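Local coordinates for ferric-siderophore receptor protein (Streptomyces coelicolor, PDB 2X4L) that probably binds ferric siderophores outside the cell membrane and hands them to an uptake transporter, at residues K32-T37 against V143-F148; A55-D60 against E299-Y304; F148-T153 against L218-E223; K184-L189 against P309-L314; V262-D267 against I294-E299. One frame throughout, in Å; residues are numbered along the deposited sequence.

Contact 1 of 5, residues K32-T37 against V143-F148; sequences KDDRGT and VAISVF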
# COMPACT_ATOMS: atom_id res chain seq x y z
N LYS A 32 -11.58 -18.35 -0.79
CA LYS A 32 -10.73 -18.74 0.33
C LYS A 32 -9.65 -17.63 0.47
O LYS A 32 -8.87 -17.43 -0.44
CB LYS A 32 -10.12 -20.10 0.07
CG LYS A 32 -9.21 -20.56 1.24
CD LYS A 32 -8.54 -21.99 0.92
CE LYS A 32 -7.48 -22.36 1.97
NZ LYS A 32 -8.03 -23.12 3.18
N ASP A 33 -9.65 -16.91 1.58
CA ASP A 33 -8.70 -15.81 1.73
C ASP A 33 -7.33 -16.19 2.32
O ASP A 33 -7.02 -17.41 2.44
CB ASP A 33 -9.32 -14.65 2.58
CG ASP A 33 -9.35 -14.96 4.12
OD1 ASP A 33 -8.85 -16.04 4.52
OD2 ASP A 33 -9.76 -14.12 4.90
N ASP A 34 -6.52 -15.20 2.63
CA ASP A 34 -5.12 -15.48 3.02
C ASP A 34 -4.95 -15.80 4.49
O ASP A 34 -3.77 -16.02 4.98
CB ASP A 34 -4.21 -14.31 2.66
CG ASP A 34 -4.03 -14.22 1.18
OD1 ASP A 34 -4.14 -15.26 0.45
OD2 ASP A 34 -3.65 -13.11 0.75
N ARG A 35 -6.08 -15.87 5.21
CA ARG A 35 -6.08 -16.43 6.53
C ARG A 35 -6.44 -17.90 6.39
O ARG A 35 -6.58 -18.59 7.38
CB ARG A 35 -7.12 -15.77 7.45
CG ARG A 35 -6.78 -14.29 7.73
CD ARG A 35 -7.90 -13.67 8.52
NE ARG A 35 -9.12 -13.69 7.76
CZ ARG A 35 -10.32 -13.26 8.18
NH1 ARG A 35 -10.50 -12.78 9.38
NH2 ARG A 35 -11.37 -13.38 7.34
N GLY A 36 -6.75 -18.38 5.17
CA GLY A 36 -7.15 -19.80 5.02
C GLY A 36 -8.67 -20.05 5.26
O GLY A 36 -9.15 -21.21 5.27
N THR A 37 -9.44 -18.97 5.39
CA THR A 37 -10.85 -19.15 5.62
C THR A 37 -11.65 -18.99 4.33
O THR A 37 -11.40 -18.12 3.51
CB THR A 37 -11.39 -18.28 6.74
OG1 THR A 37 -11.19 -16.95 6.43
CG2 THR A 37 -10.69 -18.57 7.98
N VAL A 143 -12.96 -11.08 4.41
CA VAL A 143 -11.95 -11.63 3.52
C VAL A 143 -10.70 -10.75 3.72
O VAL A 143 -10.79 -9.49 3.65
CB VAL A 143 -12.43 -11.51 2.02
CG1 VAL A 143 -11.24 -11.74 1.09
CG2 VAL A 143 -13.54 -12.51 1.69
N ALA A 144 -9.58 -11.38 4.06
CA ALA A 144 -8.32 -10.66 4.21
C ALA A 144 -7.34 -11.10 3.07
O ALA A 144 -7.10 -12.28 2.86
CB ALA A 144 -7.72 -10.94 5.54
N ILE A 145 -6.68 -10.13 2.49
CA ILE A 145 -5.62 -10.31 1.55
C ILE A 145 -4.32 -9.92 2.19
O ILE A 145 -4.16 -8.83 2.73
CB ILE A 145 -5.82 -9.53 0.28
CG1 ILE A 145 -7.18 -9.90 -0.42
CG2 ILE A 145 -4.63 -9.77 -0.72
CD1 ILE A 145 -7.24 -11.40 -0.84
N SER A 146 -3.40 -10.87 2.29
CA SER A 146 -2.14 -10.63 3.02
C SER A 146 -1.11 -9.84 2.24
O SER A 146 -0.83 -10.08 1.08
CB SER A 146 -1.47 -11.95 3.48
OG SER A 146 -0.27 -11.57 4.23
N VAL A 147 -0.63 -8.81 2.92
CA VAL A 147 0.48 -7.99 2.44
C VAL A 147 1.65 -8.02 3.47
O VAL A 147 2.33 -6.96 3.70
CB VAL A 147 0.04 -6.54 2.13
CG1 VAL A 147 -0.92 -6.51 0.97
CG2 VAL A 147 -0.62 -5.88 3.37
N PHE A 148 1.85 -9.20 4.04
CA PHE A 148 2.93 -9.47 5.04
C PHE A 148 3.99 -10.41 4.45
O PHE A 148 3.63 -11.53 4.09
CB PHE A 148 2.34 -10.11 6.33
CG PHE A 148 3.37 -10.39 7.40
CD1 PHE A 148 4.29 -9.42 7.89
CD2 PHE A 148 3.42 -11.65 7.95
CE1 PHE A 148 5.22 -9.76 8.87
CE2 PHE A 148 4.34 -11.99 8.90
CZ PHE A 148 5.25 -11.07 9.36
O HOH W 1 -1.27 -12.27 -0.56
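Asp34 and Ala144 meet where a beta hairpin turn docks on the edge strand of a parallel sheet, strand 142-146. The turn joins strands 29-32 and 38-41, runs as a type I beta turn from Asp33 to Gly36, and opens with an Asx turn in which Asp33 OD1 accepts from Arg35 N. The outermost strand of a sheet has backbone groups that no neighbouring strand takes up, and here the turn supplies partners for three of them. Asp34 N donates to Ala144 O at 3.0 Å, approaching nearly along the C=O axis. On one flank of that bond Asp33 OD2 receives Ala144 N at 2.9 Å, on the other Asp34 OD2 receives Ser146 N at 2.7 Å through its anti lone pair. CG anti to the carbonyl carbon (chi1 -71°) sets the Asp34 carboxylate beside the strand, where OD2 serves Ser146 N while OD1 forms a salt bridge with Arg158 of helix 153-165. Asp33 is gripped at both oxygens: OD1 accepts also from Thr37 N and OG1, while Arg35 brings NE and NH2 to OD2 with the oxygen in the guanidinium plane, a grip likely to stabilise the negative charge. Arg35 NH2 also reaches Ser142. The same arginine lies against the methyl of Ala144, with NE 3.8 Å from CB. One water bridges the far end, donating to Asp34 OD2 and Ser146 O, each at 2.8 Å.

Contact 2 of 5, residues A55-D60 against E299-Y304; sequences AAALFD and EPILSY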
# COMPACT_ATOMS: atom_id res chain seq x y z
N ALA A 55 -10.97 -1.11 -1.69
CA ALA A 55 -12.04 -0.60 -2.63
C ALA A 55 -11.40 0.04 -3.85
O ALA A 55 -11.92 -0.12 -4.98
CB ALA A 55 -12.87 0.45 -1.88
N ALA A 56 -10.26 0.75 -3.67
CA ALA A 56 -9.62 1.44 -4.80
C ALA A 56 -9.18 0.38 -5.83
O ALA A 56 -9.32 0.55 -7.09
CB ALA A 56 -8.46 2.28 -4.30
N ALA A 57 -8.63 -0.74 -5.30
CA ALA A 57 -8.18 -1.84 -6.23
C ALA A 57 -9.36 -2.46 -6.96
O ALA A 57 -9.32 -2.61 -8.21
CB ALA A 57 -7.45 -2.92 -5.45
N LEU A 58 -10.40 -2.78 -6.20
CA LEU A 58 -11.57 -3.42 -6.82
C LEU A 58 -12.19 -2.48 -7.86
O LEU A 58 -12.62 -2.98 -8.93
CB LEU A 58 -12.65 -3.70 -5.76
CG LEU A 58 -12.19 -4.82 -4.85
CD1 LEU A 58 -13.13 -5.06 -3.67
CD2 LEU A 58 -12.08 -6.14 -5.61
N PHE A 59 -12.21 -1.16 -7.62
CA PHE A 59 -12.72 -0.19 -8.59
C PHE A 59 -12.01 -0.34 -9.96
O PHE A 59 -12.69 -0.23 -11.04
CB PHE A 59 -12.51 1.22 -8.06
CG PHE A 59 -13.07 2.28 -8.97
CD1 PHE A 59 -14.42 2.66 -8.87
CD2 PHE A 59 -12.27 2.87 -9.94
CE1 PHE A 59 -14.93 3.59 -9.74
CE2 PHE A 59 -12.80 3.83 -10.86
CZ PHE A 59 -14.16 4.19 -10.71
N ASP A 60 -10.69 -0.53 -9.95
CA ASP A 60 -9.97 -0.65 -11.23
C ASP A 60 -10.31 -1.93 -12.02
O ASP A 60 -9.95 -2.06 -13.22
CB ASP A 60 -8.47 -0.63 -10.91
CG ASP A 60 -7.97 0.72 -10.61
OD1 ASP A 60 -8.68 1.73 -10.71
OD2 ASP A 60 -6.79 0.83 -10.23
N GLU A 299 1.42 1.13 1.42
CA GLU A 299 0.16 0.33 1.23
C GLU A 299 -0.21 0.43 -0.25
O GLU A 299 -1.11 1.21 -0.63
CB GLU A 299 -0.97 0.91 2.06
CG GLU A 299 -0.65 0.73 3.57
CD GLU A 299 -1.83 1.09 4.44
OE1 GLU A 299 -2.96 0.63 4.16
OE2 GLU A 299 -1.64 1.89 5.40
N PRO A 300 0.45 -0.31 -1.13
CA PRO A 300 0.03 -0.30 -2.55
C PRO A 300 -1.45 -0.62 -2.62
O PRO A 300 -2.00 -1.43 -1.83
CB PRO A 300 0.85 -1.46 -3.17
CG PRO A 300 2.11 -1.46 -2.29
CD PRO A 300 1.59 -1.24 -0.88
N ILE A 301 -2.11 0.03 -3.58
CA ILE A 301 -3.47 -0.35 -3.98
C ILE A 301 -3.26 -1.52 -4.90
O ILE A 301 -2.57 -1.46 -5.92
CB ILE A 301 -4.13 0.80 -4.73
CG1 ILE A 301 -4.31 2.04 -3.83
CG2 ILE A 301 -5.43 0.32 -5.36
CD1 ILE A 301 -4.59 3.35 -4.65
N LEU A 302 -3.86 -2.64 -4.52
CA LEU A 302 -3.57 -3.95 -5.13
C LEU A 302 -4.29 -4.20 -6.51
O LEU A 302 -4.96 -5.22 -6.69
CB LEU A 302 -3.81 -5.02 -4.11
CG LEU A 302 -2.91 -4.99 -2.87
CD1 LEU A 302 -3.44 -5.93 -1.80
CD2 LEU A 302 -1.48 -5.30 -3.27
N SER A 303 -4.15 -3.21 -7.41
CA SER A 303 -4.47 -3.40 -8.82
C SER A 303 -3.21 -3.21 -9.62
O SER A 303 -2.31 -2.49 -9.25
CB SER A 303 -5.55 -2.46 -9.34
OG SER A 303 -5.08 -1.14 -9.28
N TYR A 304 -3.14 -3.91 -10.75
CA TYR A 304 -1.96 -3.66 -11.61
C TYR A 304 -1.89 -2.22 -12.02
O TYR A 304 -0.75 -1.65 -12.05
CB TYR A 304 -1.94 -4.63 -12.84
CG TYR A 304 -1.73 -6.07 -12.40
CD1 TYR A 304 -0.48 -6.52 -11.92
CD2 TYR A 304 -2.83 -6.96 -12.35
CE1 TYR A 304 -0.31 -7.85 -11.44
CE2 TYR A 304 -2.65 -8.26 -11.88
CZ TYR A 304 -1.41 -8.70 -11.50
OH TYR A 304 -1.26 -9.96 -11.02
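Two first torsions bring Ser303 and Asp60 together: OG of Ser303 sits between its own backbone N and carbonyl carbon (chi1 65°), and CG of Asp60 lies anti to the carbonyl carbon (chi1 -77°). In these positions the hydroxyl meets the carboxylate, Ser303 OG donating to the anti lone pair of Asp60 OD2 at 2.8 Å. Both groups are buried, and each has further work. Ser303 OG also accepts from Lys306 N as the N-cap of helix 304-320, and Asp60 OD2 pairs with Lys306 NZ. A single carboxylate oxygen thus takes both the capping hydroxyl and a lysine of the first turn. In the fold, the contact sets helix 52-60, which follows the first strand of the N-terminal parallel sheet, against the loop leading from the other lobe into helix 304-320. A leucine in place of Asp60 would probably leave the hydroxyl of Ser303 and the ammonium of Lys306 without their shared acceptor in a buried setting. Beside this polar end the helix offers small alanines, and the loop comes close to its backbone. Ile301 CG2 rests over the backbone at Ala57, 3.4 Å from Ala57 N, and touches Ala56 CB at 3.8 Å. Leu302 centres an inverse gamma turn, closed by Ser303 N donating to Ile301 O at 2.8 Å; the bend lays its carbonyl group against the next methyl, with Ala57 CB 3.6 Å from Leu302 C.

Contact 3 of 5, residues F148-T153 against L218-E223; sequences FDRQLT and LSVDLE
Phe148 begins the contact by laying its ring alongside Leu218, both side chains pointing the same way, with CE1 3.7 Å from Leu218 CD2. Its CG is anti to the backbone N (chi1 -179°), which swings the ring out to this leucine and lets CB of the following Asp149 sit over the centre of one face. Asp149 itself ties the backbones together: its N donates to Leu218 O at 3.2 Å, from above the carbonyl plane. Its carboxylate stands close to another, Asp149 OD1 being 3.6 Å from Glu223 OE2 with the two planes almost perpendicular. This proximity would tend to raise the proton affinity of either group, although Glu223 OE2 receives Leu218 N on its anti lone pair and Glu223 OE1 accepts from one water, itself weakly bonded to Gln151 NE2, and probably from a second. The Arg150 side chain bends at chi3 and returns NE to Phe148 O, which lies in the guanidinium plane, while CG runs beside Val220 CG1. The carbonyl of Arg150 receives a CH...O contact from Val220 CA at 3.3 Å. Gln151 passes its CG along the backbone of Glu223. Leu152 then closes the run, its N weakly bonded to Val220 O and its side chain crossing that of Val220 at about a right angle. A loop before helix 153-165 is thus seated on the first turn of helix 220-227, an interlobe contact consistent with the two-lobed, helix-linked periplasmic binding protein family.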
# COMPACT_ATOMS: atom_id res chain seq x y z
N PHE A 148 1.85 -9.20 4.04
CA PHE A 148 2.93 -9.47 5.04
C PHE A 148 3.99 -10.41 4.45
O PHE A 148 3.63 -11.53 4.09
CB PHE A 148 2.34 -10.11 6.33
CG PHE A 148 3.37 -10.39 7.40
CD1 PHE A 148 4.29 -9.42 7.89
CD2 PHE A 148 3.42 -11.65 7.95
CE1 PHE A 148 5.22 -9.76 8.87
CE2 PHE A 148 4.34 -11.99 8.90
CZ PHE A 148 5.25 -11.07 9.36
N ASP A 149 5.25 -9.97 4.40
CA ASP A 149 6.35 -10.99 4.31
C ASP A 149 6.20 -11.78 3.02
O ASP A 149 6.27 -13.05 2.98
CB ASP A 149 6.36 -11.90 5.56
CG ASP A 149 7.72 -12.57 5.78
OD1 ASP A 149 8.73 -12.23 5.17
OD2 ASP A 149 7.73 -13.54 6.61
N ARG A 150 6.01 -11.06 1.93
CA ARG A 150 5.92 -11.65 0.60
C ARG A 150 6.13 -10.55 -0.45
O ARG A 150 6.11 -9.37 -0.10
CB ARG A 150 4.58 -12.33 0.36
CG ARG A 150 3.40 -11.32 0.42
CD ARG A 150 2.00 -12.00 0.64
NE ARG A 150 2.00 -12.77 1.86
CZ ARG A 150 1.15 -13.80 2.04
NH1 ARG A 150 0.28 -14.14 1.10
NH2 ARG A 150 1.19 -14.50 3.19
N GLN A 151 6.30 -10.90 -1.74
CA GLN A 151 6.44 -9.92 -2.75
C GLN A 151 5.12 -9.52 -3.30
O GLN A 151 4.17 -10.28 -3.32
CB GLN A 151 7.29 -10.47 -3.91
CG GLN A 151 8.76 -10.69 -3.46
CD GLN A 151 9.59 -11.29 -4.54
OE1 GLN A 151 9.40 -11.05 -5.72
NE2 GLN A 151 10.63 -12.04 -4.11
N LEU A 152 5.09 -8.28 -3.76
CA LEU A 152 3.90 -7.61 -4.28
C LEU A 152 3.08 -8.42 -5.30
O LEU A 152 1.93 -8.30 -5.37
CB LEU A 152 4.32 -6.29 -4.89
CG LEU A 152 3.30 -5.32 -5.43
CD1 LEU A 152 2.29 -4.86 -4.36
CD2 LEU A 152 3.88 -4.15 -6.21
N THR A 153 3.76 -9.21 -6.11
CA THR A 153 3.07 -9.94 -7.15
C THR A 153 2.06 -10.93 -6.54
O THR A 153 1.10 -11.23 -7.15
CB THR A 153 4.11 -10.69 -8.03
OG1 THR A 153 5.04 -11.26 -7.18
CG2 THR A 153 4.81 -9.72 -8.98
N LEU A 218 9.58 -7.75 4.78
CA LEU A 218 8.27 -7.57 5.41
C LEU A 218 7.29 -6.75 4.57
O LEU A 218 6.08 -6.90 4.71
CB LEU A 218 8.43 -6.95 6.80
CG LEU A 218 9.07 -7.83 7.87
CD1 LEU A 218 8.66 -7.37 9.26
CD2 LEU A 218 8.70 -9.29 7.66
N SER A 219 7.81 -5.84 3.75
CA SER A 219 6.95 -4.99 2.93
C SER A 219 6.77 -5.60 1.55
O SER A 219 7.74 -6.12 0.98
CB SER A 219 7.53 -3.58 2.82
OG SER A 219 7.49 -2.91 4.06
N VAL A 220 5.56 -5.57 1.01
CA VAL A 220 5.34 -6.22 -0.32
C VAL A 220 6.01 -5.48 -1.44
O VAL A 220 6.52 -6.08 -2.42
CB VAL A 220 3.83 -6.51 -0.60
CG1 VAL A 220 3.41 -7.55 0.46
CG2 VAL A 220 3.02 -5.27 -0.60
N ASP A 221 5.97 -4.15 -1.39
CA ASP A 221 6.61 -3.34 -2.44
C ASP A 221 8.11 -3.49 -2.40
O ASP A 221 8.74 -3.80 -3.44
CB ASP A 221 6.13 -1.88 -2.44
CG ASP A 221 6.46 -1.15 -1.13
OD1 ASP A 221 6.46 -1.80 -0.05
OD2 ASP A 221 6.71 0.07 -1.26
N LEU A 222 8.69 -3.24 -1.23
CA LEU A 222 10.15 -3.26 -1.12
C LEU A 222 10.72 -4.62 -1.41
O LEU A 222 11.77 -4.72 -2.00
CB LEU A 222 10.63 -2.71 0.22
CG LEU A 222 10.09 -1.35 0.59
CD1 LEU A 222 10.70 -0.94 1.96
CD2 LEU A 222 10.42 -0.32 -0.51
N GLU A 223 10.04 -5.72 -0.97
CA GLU A 223 10.58 -7.06 -1.23
C GLU A 223 10.60 -7.28 -2.73
O GLU A 223 11.58 -7.90 -3.27
CB GLU A 223 9.71 -8.15 -0.54
CG GLU A 223 10.02 -8.27 0.93
CD GLU A 223 9.54 -9.59 1.47
OE1 GLU A 223 9.31 -10.56 0.63
OE2 GLU A 223 9.40 -9.70 2.74
O HOH W 2 9.25 -12.97 1.99
O HOH W 3 11.32 -11.58 -0.88

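Contact 4 of 5, residues K184-L189 against P309-L314; sequences KAAARL and PLLDNL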
# COMPACT_ATOMS: atom_id res chain seq x y z
N LYS A 184 5.79 -4.72 -18.06
CA LYS A 184 6.73 -3.84 -18.76
C LYS A 184 7.48 -2.96 -17.73
O LYS A 184 8.73 -2.77 -17.86
CB LYS A 184 6.01 -3.05 -19.87
CG LYS A 184 6.97 -2.13 -20.56
CD LYS A 184 6.24 -1.45 -21.72
CE LYS A 184 7.15 -0.53 -22.54
NZ LYS A 184 6.37 -0.07 -23.80
N ALA A 185 6.77 -2.41 -16.77
CA ALA A 185 7.40 -1.54 -15.79
C ALA A 185 8.28 -2.35 -14.88
O ALA A 185 9.30 -1.81 -14.42
CB ALA A 185 6.31 -0.83 -14.95
N ALA A 186 7.93 -3.60 -14.56
CA ALA A 186 8.83 -4.41 -13.76
C ALA A 186 10.14 -4.69 -14.53
O ALA A 186 11.24 -4.69 -13.97
CB ALA A 186 8.17 -5.79 -13.36
N ALA A 187 10.02 -5.03 -15.85
CA ALA A 187 11.27 -5.20 -16.61
C ALA A 187 12.06 -3.88 -16.68
O ALA A 187 13.30 -3.93 -16.69
CB ALA A 187 10.93 -5.69 -18.01
N ARG A 188 11.35 -2.75 -16.76
CA ARG A 188 12.04 -1.47 -16.80
C ARG A 188 12.81 -1.27 -15.48
O ARG A 188 14.00 -0.88 -15.53
CB ARG A 188 11.00 -0.36 -16.94
CG ARG A 188 11.64 1.07 -16.90
CD ARG A 188 10.53 2.17 -16.80
NE ARG A 188 11.22 3.45 -16.70
CZ ARG A 188 10.54 4.59 -16.62
NH1 ARG A 188 9.20 4.53 -16.66
NH2 ARG A 188 11.16 5.78 -16.60
N LEU A 189 12.23 -1.58 -14.32
CA LEU A 189 12.97 -1.38 -13.04
C LEU A 189 14.10 -2.37 -12.95
O LEU A 189 15.18 -2.00 -12.52
CB LEU A 189 11.97 -1.58 -11.88
CG LEU A 189 12.62 -1.43 -10.51
CD1 LEU A 189 13.32 0.02 -10.32
CD2 LEU A 189 11.51 -1.62 -9.47
N PRO A 309 2.64 2.45 -11.58
CA PRO A 309 3.40 3.67 -11.36
C PRO A 309 4.46 3.51 -10.28
O PRO A 309 5.46 4.22 -10.23
CB PRO A 309 2.31 4.72 -10.99
CG PRO A 309 1.10 4.21 -11.58
CD PRO A 309 1.17 2.69 -11.58
N LEU A 310 4.24 2.58 -9.34
CA LEU A 310 5.22 2.43 -8.30
C LEU A 310 6.55 1.93 -8.94
O LEU A 310 7.64 2.40 -8.55
CB LEU A 310 4.77 1.41 -7.24
CG LEU A 310 3.41 1.62 -6.59
CD1 LEU A 310 3.14 0.55 -5.56
CD2 LEU A 310 3.32 3.07 -6.00
N LEU A 311 6.41 0.99 -9.91
CA LEU A 311 7.60 0.52 -10.63
C LEU A 311 8.20 1.58 -11.55
O LEU A 311 9.41 1.84 -11.49
CB LEU A 311 7.24 -0.76 -11.44
CG LEU A 311 6.80 -1.93 -10.61
CD1 LEU A 311 6.09 -2.88 -11.52
CD2 LEU A 311 8.00 -2.56 -9.97
N ASP A 312 7.33 2.24 -12.35
CA ASP A 312 7.85 3.32 -13.25
C ASP A 312 8.50 4.42 -12.44
O ASP A 312 9.52 4.95 -12.90
CB ASP A 312 6.68 3.90 -14.12
CG ASP A 312 6.36 3.07 -15.30
OD1 ASP A 312 7.26 2.40 -15.91
OD2 ASP A 312 5.16 3.08 -15.71
N ASN A 313 7.88 4.83 -11.32
CA ASN A 313 8.44 6.03 -10.65
C ASN A 313 9.83 5.71 -10.10
O ASN A 313 10.76 6.54 -10.15
CB ASN A 313 7.56 6.48 -9.48
CG ASN A 313 6.30 7.10 -9.93
OD1 ASN A 313 6.11 7.46 -11.11
ND2 ASN A 313 5.37 7.17 -8.95
N LEU A 314 9.97 4.53 -9.52
CA LEU A 314 11.27 4.13 -8.96
C LEU A 314 12.31 3.87 -10.06
O LEU A 314 13.46 4.30 -9.94
CB LEU A 314 11.08 2.89 -8.02
CG LEU A 314 12.40 2.42 -7.40
CD1 LEU A 314 13.11 3.52 -6.55
CD2 LEU A 314 12.08 1.31 -6.45
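Leu311 overlaps three residues of the neighbouring helix at once. Its CB presses on Ala185 CB at 3.6 Å, its CD1 reaches the backbone at Ala186 N, also at 3.6 Å, and its CD2 meets Leu189 CD2 at 3.7 Å. The alanines Ala185 and Ala186 let the leucine come right up to the helix backbone, while Leu189 bounds it on a further side, the two leucines crossing at about a right angle. CG anti to the backbone N (chi1 179°) carries the Leu189 branch to the other helix, and chi2 near 58° parts the methyls: CD2 takes Leu311, CD1 lies 3.9 Å from Leu314 CG. The arrangement is a pair of helices packed nearly parallel, their local axes 8.3 Å apart and inclined by 27°. One belongs to helix 173-195, the long helix that links the lobes in binding proteins of this type, the other to the C-terminal helix 304-320; Phe225 of helix 220-227 touches Leu189, Leu311 and Leu314 from a third helix. Beside the apolar patch the packing gives way to charge. Arg188, extended from CG to NE, crosses Asp312 at about a right angle and sends NH1 to Asp312 OD1 at 3.0 Å, a salt bridge in which NH1 approaches from above the carboxylate plane. The carbonyl oxygen of Asp312 lies over one guanidinium face, offset toward the rim, and Arg188 NE forms a further salt bridge, its strongest polar contact, with Glu319.

Contact 5 of 5, residues V262-D267 against I294-E299; sequences VIIMDD and IARSPE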
# COMPACT_ATOMS: atom_id res chain seq x y z
N VAL A 262 18.74 8.02 -3.65
CA VAL A 262 17.31 8.26 -3.94
C VAL A 262 16.59 7.94 -2.64
O VAL A 262 16.87 6.89 -1.99
CB VAL A 262 16.79 7.29 -5.04
CG1 VAL A 262 15.29 7.41 -5.16
CG2 VAL A 262 17.49 7.62 -6.34
N ILE A 263 15.71 8.84 -2.22
CA ILE A 263 14.83 8.55 -1.03
C ILE A 263 13.39 8.42 -1.51
O ILE A 263 12.91 9.28 -2.27
CB ILE A 263 14.98 9.66 -0.01
CG1 ILE A 263 16.42 9.78 0.38
CG2 ILE A 263 14.05 9.35 1.21
CD1 ILE A 263 16.69 11.03 1.40
N ILE A 264 12.71 7.33 -1.07
CA ILE A 264 11.31 7.11 -1.38
C ILE A 264 10.53 7.29 -0.09
O ILE A 264 10.83 6.58 0.92
CB ILE A 264 11.09 5.80 -2.10
CG1 ILE A 264 11.39 4.52 -1.28
CG2 ILE A 264 12.07 5.81 -3.39
CD1 ILE A 264 11.04 3.16 -1.97
N MET A 265 9.64 8.29 -0.05
CA MET A 265 8.98 8.68 1.20
C MET A 265 7.50 8.28 1.19
O MET A 265 6.75 8.58 0.27
CB MET A 265 9.05 10.21 1.36
CG MET A 265 10.50 10.69 1.72
SD MET A 265 11.15 10.05 3.18
CE MET A 265 10.08 10.83 4.40
N ASP A 266 7.10 7.68 2.30
CA ASP A 266 5.72 7.30 2.58
C ASP A 266 4.77 8.44 2.16
O ASP A 266 4.92 9.61 2.59
CB ASP A 266 5.63 7.09 4.10
CG ASP A 266 4.38 6.33 4.57
OD1 ASP A 266 3.36 6.29 3.91
OD2 ASP A 266 4.54 5.83 5.70
N ASP A 267 3.76 8.05 1.41
CA ASP A 267 2.77 8.96 0.89
C ASP A 267 1.45 9.05 1.68
O ASP A 267 0.53 9.82 1.27
CB ASP A 267 2.48 8.58 -0.55
CG ASP A 267 1.91 7.18 -0.71
OD1 ASP A 267 1.73 6.43 0.22
OD2 ASP A 267 1.57 6.89 -1.95
N ILE A 294 11.27 10.78 -4.22
CA ILE A 294 9.97 10.48 -4.77
C ILE A 294 9.07 9.89 -3.78
O ILE A 294 9.49 9.62 -2.62
CB ILE A 294 10.10 9.51 -5.98
CG1 ILE A 294 10.70 8.16 -5.60
CG2 ILE A 294 10.85 10.20 -7.16
CD1 ILE A 294 10.42 7.05 -6.70
N ALA A 295 7.83 9.52 -4.13
CA ALA A 295 6.94 8.82 -3.20
C ALA A 295 7.22 7.33 -3.13
O ALA A 295 7.70 6.72 -4.11
CB ALA A 295 5.49 9.05 -3.65
N ARG A 296 6.91 6.77 -1.97
CA ARG A 296 6.73 5.38 -1.78
C ARG A 296 5.27 5.18 -1.33
O ARG A 296 4.82 5.98 -0.50
CB ARG A 296 7.60 4.85 -0.63
CG ARG A 296 7.36 3.33 -0.38
CD ARG A 296 8.10 2.78 0.88
NE ARG A 296 7.63 1.43 1.07
CZ ARG A 296 7.63 0.82 2.26
NH1 ARG A 296 8.06 1.46 3.38
NH2 ARG A 296 7.05 -0.40 2.33
N SER A 297 4.62 4.09 -1.79
CA SER A 297 3.30 3.73 -1.25
C SER A 297 3.45 2.47 -0.39
O SER A 297 3.45 1.34 -0.92
CB SER A 297 2.34 3.47 -2.42
OG SER A 297 2.10 4.66 -3.11
N PRO A 298 3.63 2.62 0.95
CA PRO A 298 3.83 1.40 1.75
C PRO A 298 2.56 0.55 1.81
O PRO A 298 2.63 -0.58 2.21
CB PRO A 298 4.20 1.93 3.17
CG PRO A 298 4.66 3.36 2.86
CD PRO A 298 3.71 3.84 1.76
N GLU A 299 1.42 1.13 1.42
CA GLU A 299 0.16 0.33 1.23
C GLU A 299 -0.21 0.43 -0.25
O GLU A 299 -1.11 1.21 -0.63
CB GLU A 299 -0.97 0.91 2.06
CG GLU A 299 -0.65 0.73 3.57
CD GLU A 299 -1.83 1.09 4.44
OE1 GLU A 299 -2.96 0.63 4.16
OE2 GLU A 299 -1.64 1.89 5.40
O HOH W 4 0.59 3.86 0.49
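Ser297 OG donates to Asp267 OD2 at 2.6 Å, from above the carboxylate plane, just where two parallel strands of the C-terminal mixed sheet, 262-266 and 293-296, run out into loops. CG of Asp267 sits between its backbone N and carbonyl carbon (chi1 61°), which turns the carboxylate to Ser297; OD1 takes a water at 2.8 Å that in turn accepts from Glu299 N. An alanine at Asp267 would probably leave the hydroxyl of Ser297 and this water without their acceptor and free to turn. Behind this junction the strands pair in parallel register, though their short axes are inclined by 50°. Ile294 N donates to Ile263 O, Met265 N to Ile294 O and Arg296 N to Met265 O, the last at 2.9 Å, before a weak bond from Asp267 N to Arg296 O ends the series. Ile264, Asp266, Ile294 and Arg296 share one face. There Arg296 lays its chain across Ile264 on the way to Asp221 of helix 220-227, and Pro298 CB covers the centre of one guanidinium face. Asp266, held by Ser205 and Arg268, abuts the same proline, with OD1 3.3 Å from Pro298 CD. Further back along the strands, Ile264 CG2 touches Ile294 CG1 at 3.5 Å, the two side chains side by side.

Overall arrangement
From the N terminus, contact 1 closes the first long loop, bringing the hairpin turn back to the edge strand 142-146 of the N-terminal sheet. Contact 2 opens within that loop and crosses it, tying helix 52-60 to the approach to helix 304-320. Contact 3 follows contact 1 at their common Phe148, joins the lobes, and falls wholly within the span of contact 2. Contact 4 crosses contacts 2 and 3, setting helix 173-195 against helix 304-320. Contact 5, the shortest loop, lies inside the spans of contacts 2 and 4. The salt bridge from Asp221 to Arg296 joins contact 3 to contact 5, while Pro300 packs contact 2 against contacts 3 and 4.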